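Local atomic coordinates of beta-porphyranase A (Bacteroides plebeius, PDB entry 4AW7), a protein that cleaves the sulfated red-algal polysaccharide porphyran at its beta-D-galactose-(1->4)-alpha-L-galactose-6-sulfate linkages, releasing mostly disaccharides. Residues A[199-204]-A[544-549]; A[508-513]-A[578-583]. All blocks are in the same frame, centred on the assembly; numbering follows the deposited sequence. Where two conformers were deposited one is given.

Contact 1 of 2, residues A[199-204]-A[544-549]; sequences AWEDGN and RNIFFG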
ATOM      1  N   ALA A 199      10.390   5.973   7.915  1.00  8.71           N
ATOM      2  CA  ALA A 199      10.607   7.332   8.421  1.00  8.57           C
ATOM      3  C   ALA A 199      11.669   8.036   7.601  1.00  7.74           C
ATOM      4  O   ALA A 199      12.748   8.406   8.100  1.00  8.76           O
ATOM      5  CB  ALA A 199      10.939   7.297   9.924  1.00 10.57           C
ATOM      6  N   TRP A 200      11.413   8.198   6.302  1.00  8.18           N
ATOM      7  CA  TRP A 200      12.384   8.752   5.371  1.00  7.47           C
ATOM      8  C   TRP A 200      13.006  10.036   5.897  1.00  7.92           C
ATOM      9  O   TRP A 200      14.229  10.292   5.716  1.00  8.68           O
ATOM     10  CB  TRP A 200      11.764   9.003   4.009  1.00  8.65           C
ATOM     11  CG  TRP A 200      11.094   7.821   3.337  1.00  7.81           C
ATOM     12  CD1 TRP A 200      10.147   7.943   2.351  1.00  7.51           C
ATOM     13  CD2 TRP A 200      11.336   6.392   3.481  1.00  7.68           C
ATOM     14  NE1 TRP A 200       9.777   6.714   1.899  1.00  7.66           N
ATOM     15  CE2 TRP A 200      10.491   5.741   2.560  1.00  7.50           C
ATOM     16  CE3 TRP A 200      12.156   5.596   4.293  1.00  7.63           C
ATOM     17  CZ2 TRP A 200      10.425   4.344   2.463  1.00  7.09           C
ATOM     18  CZ3 TRP A 200      12.082   4.219   4.183  1.00  8.27           C
ATOM     19  CH2 TRP A 200      11.217   3.610   3.287  1.00  8.20           C
ATOM     20  N   GLU A 201      12.174  10.875   6.490  1.00  8.60           N
ATOM     21  CA  GLU A 201      12.553  12.177   6.999  1.00  8.95           C
ATOM     22  C   GLU A 201      13.495  12.154   8.200  1.00  8.43           C
ATOM     23  O   GLU A 201      14.070  13.217   8.504  1.00  9.58           O
ATOM     24  CB  GLU A 201      11.286  12.958   7.399  1.00  8.85           C
ATOM     25  CG  GLU A 201      10.541  12.521   8.678  1.00  9.50           C
ATOM     26  CD  GLU A 201       9.685  11.263   8.579  1.00 10.06           C
ATOM     27  OE1 GLU A 201       9.614  10.613   7.531  1.00  9.55           O
ATOM     28  OE2 GLU A 201       9.030  10.931   9.572  1.00 12.14           O
ATOM     29  N   ASP A 202      13.619  11.056   8.939  1.00  9.38           N
ATOM     30  CA  ASP A 202      14.437  11.063  10.155  1.00  8.85           C
ATOM     31  C   ASP A 202      15.862  11.516   9.875  1.00  9.16           C
ATOM     32  O   ASP A 202      16.463  11.224   8.846  1.00  9.03           O
ATOM     33  CB  ASP A 202      14.461   9.703  10.841  1.00  9.66           C
ATOM     34  CG  ASP A 202      13.361   9.481  11.845  1.00 10.75           C
ATOM     35  OD1 ASP A 202      12.520  10.361  12.053  1.00 15.65           O
ATOM     36  OD2 ASP A 202      13.330   8.363  12.429  1.00 12.89           O
ATOM     37  N   GLY A 203      16.400  12.273  10.824  1.00 10.20           N
ATOM     38  CA  GLY A 203      17.775  12.720  10.713  1.00  9.88           C
ATOM     39  C   GLY A 203      17.998  13.648   9.539  1.00  9.77           C
ATOM     40  O   GLY A 203      18.991  13.553   8.828  1.00 10.42           O
ATOM     41  N   ASN A 204      17.005  14.498   9.254  1.00 10.95           N
ATOM     42  CA  ASN A 204      17.122  15.397   8.119  0.50 11.45           C
ATOM     43  C   ASN A 204      17.276  14.615   6.817  1.00 10.43           C
ATOM     44  O   ASN A 204      18.046  14.989   5.943  1.00 11.85           O
ATOM     45  CB  ASN A 204      18.339  16.307   8.306  0.50 12.39           C
ATOM     46  CG  ASN A 204      18.161  17.632   7.665  0.50 14.91           C
ATOM     47  OD1 ASN A 204      17.044  18.162   7.637  0.50 18.82           O
ATOM     48  ND2 ASN A 204      19.259  18.218   7.186  0.50 18.34           N
ATOM     49  N   ARG A 544       3.640  14.997  15.815  1.00 19.42           N
ATOM     50  CA  ARG A 544       4.918  14.581  15.272  1.00 19.04           C
ATOM     51  C   ARG A 544       5.822  15.815  15.387  1.00 19.82           C
ATOM     52  O   ARG A 544       5.375  16.944  15.302  1.00 24.64           O
ATOM     53  CB  ARG A 544       4.726  14.060  13.815  1.00 18.67           C
ATOM     54  CG  ARG A 544       4.055  12.647  13.713  1.00 19.14           C
ATOM     55  CD  ARG A 544       3.598  12.221  12.295  1.00 18.78           C
ATOM     56  NE  ARG A 544       4.660  12.509  11.349  1.00 18.32           N
ATOM     57  CZ  ARG A 544       5.617  11.674  10.946  1.00 15.80           C
ATOM     58  NH1 ARG A 544       5.665  10.415  11.337  1.00 19.74           N
ATOM     59  NH2 ARG A 544       6.546  12.134  10.152  1.00 15.32           N
ATOM     60  N   ASN A 545       7.083  15.614  15.546  1.00 18.95           N
ATOM     61  CA  ASN A 545       8.036  16.676  15.499  1.00 17.63           C
ATOM     62  C   ASN A 545       8.341  17.108  14.064  1.00 16.03           C
ATOM     63  O   ASN A 545       8.576  18.309  13.787  1.00 15.27           O
ATOM     64  CB  ASN A 545       9.312  16.150  16.190  1.00 18.13           C
ATOM     65  CG  ASN A 545      10.486  17.104  16.090  1.00 22.10           C
ATOM     66  OD1 ASN A 545      10.393  18.248  16.495  1.00 25.23           O
ATOM     67  ND2 ASN A 545      11.610  16.613  15.565  1.00 26.51           N
ATOM     68  N   ILE A 546       8.315  16.142  13.124  1.00 14.06           N
ATOM     69  CA  ILE A 546       8.545  16.421  11.718  1.00 12.48           C
ATOM     70  C   ILE A 546       7.284  16.099  10.970  1.00 11.31           C
ATOM     71  O   ILE A 546       6.767  14.981  11.059  1.00 12.05           O
ATOM     72  CB  ILE A 546       9.715  15.596  11.117  1.00 12.44           C
ATOM     73  CG1 ILE A 546      10.980  15.713  11.990  1.00 14.97           C
ATOM     74  CG2 ILE A 546       9.922  16.007   9.659  1.00 13.39           C
ATOM     75  CD1 ILE A 546      11.975  14.567  11.773  1.00 21.64           C
ATOM     76  N   PHE A 547       6.795  17.069  10.213  1.00 10.06           N
ATOM     77  CA  PHE A 547       5.733  16.820   9.254  1.00  9.71           C
ATOM     78  C   PHE A 547       6.357  16.184   8.033  1.00  8.93           C
ATOM     79  O   PHE A 547       7.293  16.704   7.462  1.00 11.11           O
ATOM     80  CB  PHE A 547       5.062  18.108   8.798  1.00 10.40           C
ATOM     81  CG  PHE A 547       3.984  17.909   7.740  1.00 10.67           C
ATOM     82  CD1 PHE A 547       2.727  17.568   8.107  1.00 11.25           C
ATOM     83  CD2 PHE A 547       4.292  17.992   6.391  1.00 10.73           C
ATOM     84  CE1 PHE A 547       1.733  17.357   7.151  1.00 12.68           C
ATOM     85  CE2 PHE A 547       3.287  17.798   5.423  1.00 11.98           C
ATOM     86  CZ  PHE A 547       2.036  17.481   5.824  1.00 11.63           C
ATOM     87  N   PHE A 548       5.861  15.011   7.640  1.00  7.71           N
ATOM     88  CA  PHE A 548       6.245  14.398   6.372  1.00  7.86           C
ATOM     89  C   PHE A 548       4.983  13.967   5.671  1.00  7.58           C
ATOM     90  O   PHE A 548       4.289  13.069   6.140  1.00  7.42           O
ATOM     91  CB  PHE A 548       7.214  13.234   6.547  1.00  7.36           C
ATOM     92  CG  PHE A 548       7.692  12.667   5.237  1.00  7.40           C
ATOM     93  CD1 PHE A 548       8.286  13.475   4.281  1.00  8.66           C
ATOM     94  CD2 PHE A 548       7.567  11.315   4.955  1.00  7.99           C
ATOM     95  CE1 PHE A 548       8.701  12.986   3.090  1.00  8.26           C
ATOM     96  CE2 PHE A 548       8.036  10.784   3.740  1.00  8.88           C
ATOM     97  CZ  PHE A 548       8.609  11.624   2.815  1.00  8.14           C
ATOM     98  N   GLY A 549       4.640  14.680   4.598  1.00  7.74           N
ATOM     99  CA  GLY A 549       3.355  14.454   3.961  1.00  8.13           C
ATOM    100  C   GLY A 549       3.320  15.022   2.559  1.00  7.81           C
ATOM    101  O   GLY A 549       4.044  15.971   2.247  1.00  8.44           O
TER
HETATM  102  O   HOH W   1       7.877   8.640  10.622  1.00 12.91           O
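The carboxylate of Glu-201 meets the guanidinium of Arg-544 and the ring of Phe-548. Arg-544 NH2 donates to Glu-201 OE2 at 2.8 Å in a salt bridge that is only moderately straight (157°); the acid lies close to the guanidinium plane, but OE2 is met from above its own carboxylate plane. OE1 rests obliquely against the Phe-548 ring, 3.4 Å from CD2, with carboxylate and ring turned 25° apart. The methylene CG packs on Ile-546 CG2 at 3.7 Å. Glu-201 CG sits between the backbone N and the carbonyl carbon (chi1 73°) and the chain bends again at chi2, which curls the carboxylate back beside its own turn. A water donates to Glu-201 OE2 and accepts from Arg-544 NH1. The contact joins a type I beta turn, Ala-199 to Asp-202, in a loop following strand 189-195 of the catalytic barrel to strand 546-555, an outermost strand of a C-terminal sheet. A leucine in place of Glu-201 would probably leave the Arg-544 guanidinium without its charge partner across this contact and the water without its acceptor. Arg-544 NH2 also reaches Ile-546 O at 3.0 Å, and NE bonds Gln-541. Beside the acid, Trp-200 CD1 touches Phe-548 CE2 at 3.8 Å, rim to rim, while Trp-200 NE1 is held by Val-250 O of helix 245-262, which also packs against Phe-548.

Contact 2 of 2, residues A[508-513]-A[578-583]; sequences RMSIGR and VSSMIL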
ATOM      1  N   ARG A 508       1.472  16.863  -6.729  1.00  8.07           N
ATOM      2  CA  ARG A 508       1.641  16.114  -5.475  1.00  8.40           C
ATOM      3  C   ARG A 508       2.962  16.590  -4.893  1.00  8.38           C
ATOM      4  O   ARG A 508       4.043  16.169  -5.332  1.00  8.59           O
ATOM      5  CB  ARG A 508       1.696  14.648  -5.788  1.00  8.68           C
ATOM      6  CG  ARG A 508       0.446  14.091  -6.437  1.00  9.30           C
ATOM      7  CD  ARG A 508       0.569  12.647  -6.803  1.00  8.87           C
ATOM      8  NE  ARG A 508       0.800  11.736  -5.679  1.00  8.21           N
ATOM      9  CZ  ARG A 508      -0.132  11.182  -4.947  1.00  9.07           C
ATOM     10  NH1 ARG A 508      -1.403  11.389  -5.167  1.00  9.96           N
ATOM     11  NH2 ARG A 508       0.262  10.362  -3.975  1.00 10.24           N
ATOM     12  N   MET A 509       2.875  17.499  -3.914  1.00  8.25           N
ATOM     13  CA  MET A 509       4.044  18.144  -3.328  1.00  8.42           C
ATOM     14  C   MET A 509       4.330  17.495  -1.983  1.00  8.42           C
ATOM     15  O   MET A 509       3.536  17.683  -1.050  1.00  8.88           O
ATOM     16  CB  MET A 509       3.733  19.632  -3.146  1.00  9.46           C
ATOM     17  CG  MET A 509       4.774  20.405  -2.401  1.00 10.28           C
ATOM     18  SD  MET A 509       4.429  22.137  -2.115  1.00 15.70           S
ATOM     19  CE  MET A 509       3.059  22.005  -0.975  1.00 20.20           C
ATOM     20  N   SER A 510       5.432  16.762  -1.893  1.00  8.28           N
ATOM     21  CA  SER A 510       5.802  16.112  -0.637  1.00  8.14           C
ATOM     22  C   SER A 510       6.925  16.878   0.031  1.00  8.41           C
ATOM     23  O   SER A 510       7.940  17.175  -0.624  1.00  9.65           O
ATOM     24  CB  SER A 510       6.152  14.637  -0.838  1.00  8.94           C
ATOM     25  OG  SER A 510       5.043  13.853  -1.293  1.00  8.65           O
ATOM     26  N   ILE A 511       6.706  17.126   1.328  1.00  8.40           N
ATOM     27  CA  ILE A 511       7.662  17.893   2.129  1.00  8.84           C
ATOM     28  C   ILE A 511       7.882  17.195   3.458  1.00  8.87           C
ATOM     29  O   ILE A 511       6.981  16.590   4.032  1.00  9.17           O
ATOM     30  CB  ILE A 511       7.226  19.363   2.340  1.00  9.46           C
ATOM     31  CG1 ILE A 511       5.890  19.446   3.049  1.00 10.36           C
ATOM     32  CG2 ILE A 511       7.196  20.105   0.993  1.00 11.21           C
ATOM     33  CD1 ILE A 511       5.450  20.904   3.425  1.00 12.81           C
ATOM     34  N   GLY A 512       9.121  17.302   3.947  1.00  9.21           N
ATOM     35  CA  GLY A 512       9.490  16.930   5.318  1.00  9.34           C
ATOM     36  C   GLY A 512      10.069  18.183   5.952  1.00 10.12           C
ATOM     37  O   GLY A 512      11.117  18.669   5.527  1.00 10.67           O
ATOM     38  N   ARG A 513       9.377  18.700   6.963  1.00 10.13           N
ATOM     39  CA  ARG A 513       9.824  19.941   7.621  1.00 11.07           C
ATOM     40  C   ARG A 513       9.415  19.866   9.084  1.00 11.15           C
ATOM     41  O   ARG A 513       8.460  19.194   9.448  1.00 10.96           O
ATOM     42  CB  ARG A 513       9.150  21.188   7.006  1.00 11.33           C
ATOM     43  CG  ARG A 513       9.166  21.298   5.483  1.00 11.71           C
ATOM     44  CD  ARG A 513       8.789  22.653   5.034  1.00 12.12           C
ATOM     45  NE  ARG A 513       9.922  23.576   5.221  1.00 13.11           N
ATOM     46  CZ  ARG A 513       9.856  24.913   5.187  1.00 12.80           C
ATOM     47  NH1 ARG A 513       8.699  25.524   5.111  1.00 12.73           N
ATOM     48  NH2 ARG A 513      10.970  25.619   5.335  1.00 13.72           N
ATOM     49  N   VAL A 578      11.987  19.469   0.238  1.00 10.32           N
ATOM     50  CA  VAL A 578      10.957  18.974  -0.691  1.00 10.20           C
ATOM     51  C   VAL A 578      11.442  17.578  -1.100  1.00  9.81           C
ATOM     52  O   VAL A 578      12.459  17.417  -1.754  1.00 11.08           O
ATOM     53  CB  VAL A 578      10.807  19.866  -1.923  1.00 10.66           C
ATOM     54  CG1 VAL A 578       9.740  19.277  -2.849  1.00 11.68           C
ATOM     55  CG2 VAL A 578      10.450  21.291  -1.528  1.00 12.93           C
ATOM     56  N   SER A 579      10.714  16.535  -0.685  1.00  9.73           N
ATOM     57  CA  SER A 579      11.152  15.155  -0.962  1.00  9.09           C
ATOM     58  C   SER A 579      10.845  14.709  -2.390  1.00  8.01           C
ATOM     59  O   SER A 579      11.687  14.123  -3.039  1.00  8.74           O
ATOM     60  CB  SER A 579      10.559  14.201   0.073  1.00  8.64           C
ATOM     61  OG  SER A 579       9.148  14.319   0.102  1.00  8.62           O
ATOM     62  N   SER A 580       9.638  15.045  -2.861  1.00  8.53           N
ATOM     63  CA  SER A 580       9.265  14.680  -4.239  1.00  8.81           C
ATOM     64  C   SER A 580       8.222  15.659  -4.749  1.00  8.22           C
ATOM     65  O   SER A 580       7.420  16.230  -3.991  1.00  8.73           O
ATOM     66  CB  SER A 580       8.753  13.232  -4.332  1.00  8.68           C
ATOM     67  OG  SER A 580       7.603  12.995  -3.536  1.00  8.64           O
ATOM     68  N   MET A 581       8.236  15.789  -6.080  1.00  9.04           N
ATOM     69  CA  MET A 581       7.284  16.614  -6.838  1.00  9.04           C
ATOM     70  C   MET A 581       6.838  15.788  -8.020  1.00  9.05           C
ATOM     71  O   MET A 581       7.632  15.408  -8.856  1.00  9.70           O
ATOM     72  CB  MET A 581       7.959  17.913  -7.297  1.00  9.34           C
ATOM     73  CG  MET A 581       8.357  18.837  -6.150  1.00 10.90           C
ATOM     74  SD  MET A 581       6.989  19.786  -5.491  1.00 12.71           S
ATOM     75  CE  MET A 581       6.967  21.139  -6.678  1.00 14.32           C
ATOM     76  N   ILE A 582       5.526  15.531  -8.060  1.00  8.98           N
ATOM     77  CA  ILE A 582       4.935  14.670  -9.093  1.00  9.02           C
ATOM     78  C   ILE A 582       3.717  15.401  -9.650  1.00  8.94           C
ATOM     79  O   ILE A 582       2.892  15.900  -8.889  1.00 10.13           O
ATOM     80  CB  ILE A 582       4.513  13.309  -8.495  1.00  9.09           C
ATOM     81  CG1 ILE A 582       5.745  12.560  -7.981  1.00  9.87           C
ATOM     82  CG2 ILE A 582       3.751  12.444  -9.533  1.00 11.03           C
ATOM     83  CD1 ILE A 582       5.452  11.374  -7.076  1.00 10.56           C
ATOM     84  N   LEU A 583       3.601  15.468 -10.987  1.00  9.14           N
ATOM     85  CA  LEU A 583       2.401  16.034 -11.593  1.00  9.85           C
ATOM     86  C   LEU A 583       1.433  14.903 -11.943  1.00  9.80           C
ATOM     87  O   LEU A 583       1.820  13.920 -12.560  1.00 11.92           O
ATOM     88  CB  LEU A 583       2.709  16.844 -12.861  1.00 11.75           C
ATOM     89  CG  LEU A 583       3.379  18.186 -12.634  1.00 13.50           C
ATOM     90  CD1 LEU A 583       3.774  18.810 -13.949  1.00 16.98           C
ATOM     91  CD2 LEU A 583       2.448  19.109 -11.863  1.00 15.13           C
TER
HETATM   92  O   HOH W   2       5.036  13.799  -4.118  1.00  8.79           O
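Arg-508, Ser-510, Ser-580 and Ile-582 project from one face of the two paired strands, Met-509, Ile-511, Val-578 and Met-581 from the other, and backbone hydrogen bonds join the strand edges between them. On the first face Arg-508 and Ile-582 run alongside each other, with Arg-508 CB 4.1 Å from Ile-582 CB. The guanidinium runs on to Asp-252 and Glu-248 of helix 245-262 in salt bridges. Next to them Ser-510 OG and Ser-580 OG stand 3.5 Å apart, spanned by a water that bonds both hydroxyls and also Arg-508 O, so these buried polar groups are tied to the backbone. On the opposite face Met-509 CG touches Met-581 SD at 3.9 Å, the Met-581 chain bending at chi2 to lay its sulfur against Met-509, and Ile-511 packs more loosely on Val-578; Phe-493 of strand 491-498, in the second sheet of this C-terminal beta-sandwich, touches Val-578 and Met-581. The strands run antiparallel, their axes 4.5 Å apart at closest approach. Arg-508 N reaches Ile-582 O at 2.8 Å almost straight (173°), and Ser-510 N similarly meets Ser-580 O. The pairing then slips by one residue in a classic beta bulge: Ser-579 and Ser-580 both face Ser-510, and Ser-510 O takes Ser-579 N at 2.8 Å from above its carbonyl plane. The helix-like backbone of Ser-579 (psi -43°) lets the extra residue fit. Its OG, set between the backbone N and the carbonyl carbon (chi1 56°), comes to 3.2 Å from Ser-510 CB.

Contacts 1 and 2, with centres about 13 Å apart, share one sheet: strand 546-555 lies next to strand 503-514, joined by probable hydrogen bonds Phe-547 N to Arg-513 O (2.8 Å) and Gly-549 O to Ile-511 N (3.0 Å). Phe-548 links them directly, its CE1 lying 3.3 Å from the OG of the bulge residue Ser-579. Both also lean on helix 245-262, so the C-terminal sheet docks on the catalytic domain through the two together. Contact 1 is nearer the active site: the Trp-200 side chain is about 5 Å from the potassium ion and about 11 Å from that of Glu-146, the inferred proton donor. Contact 2 lies away from the annotated sites.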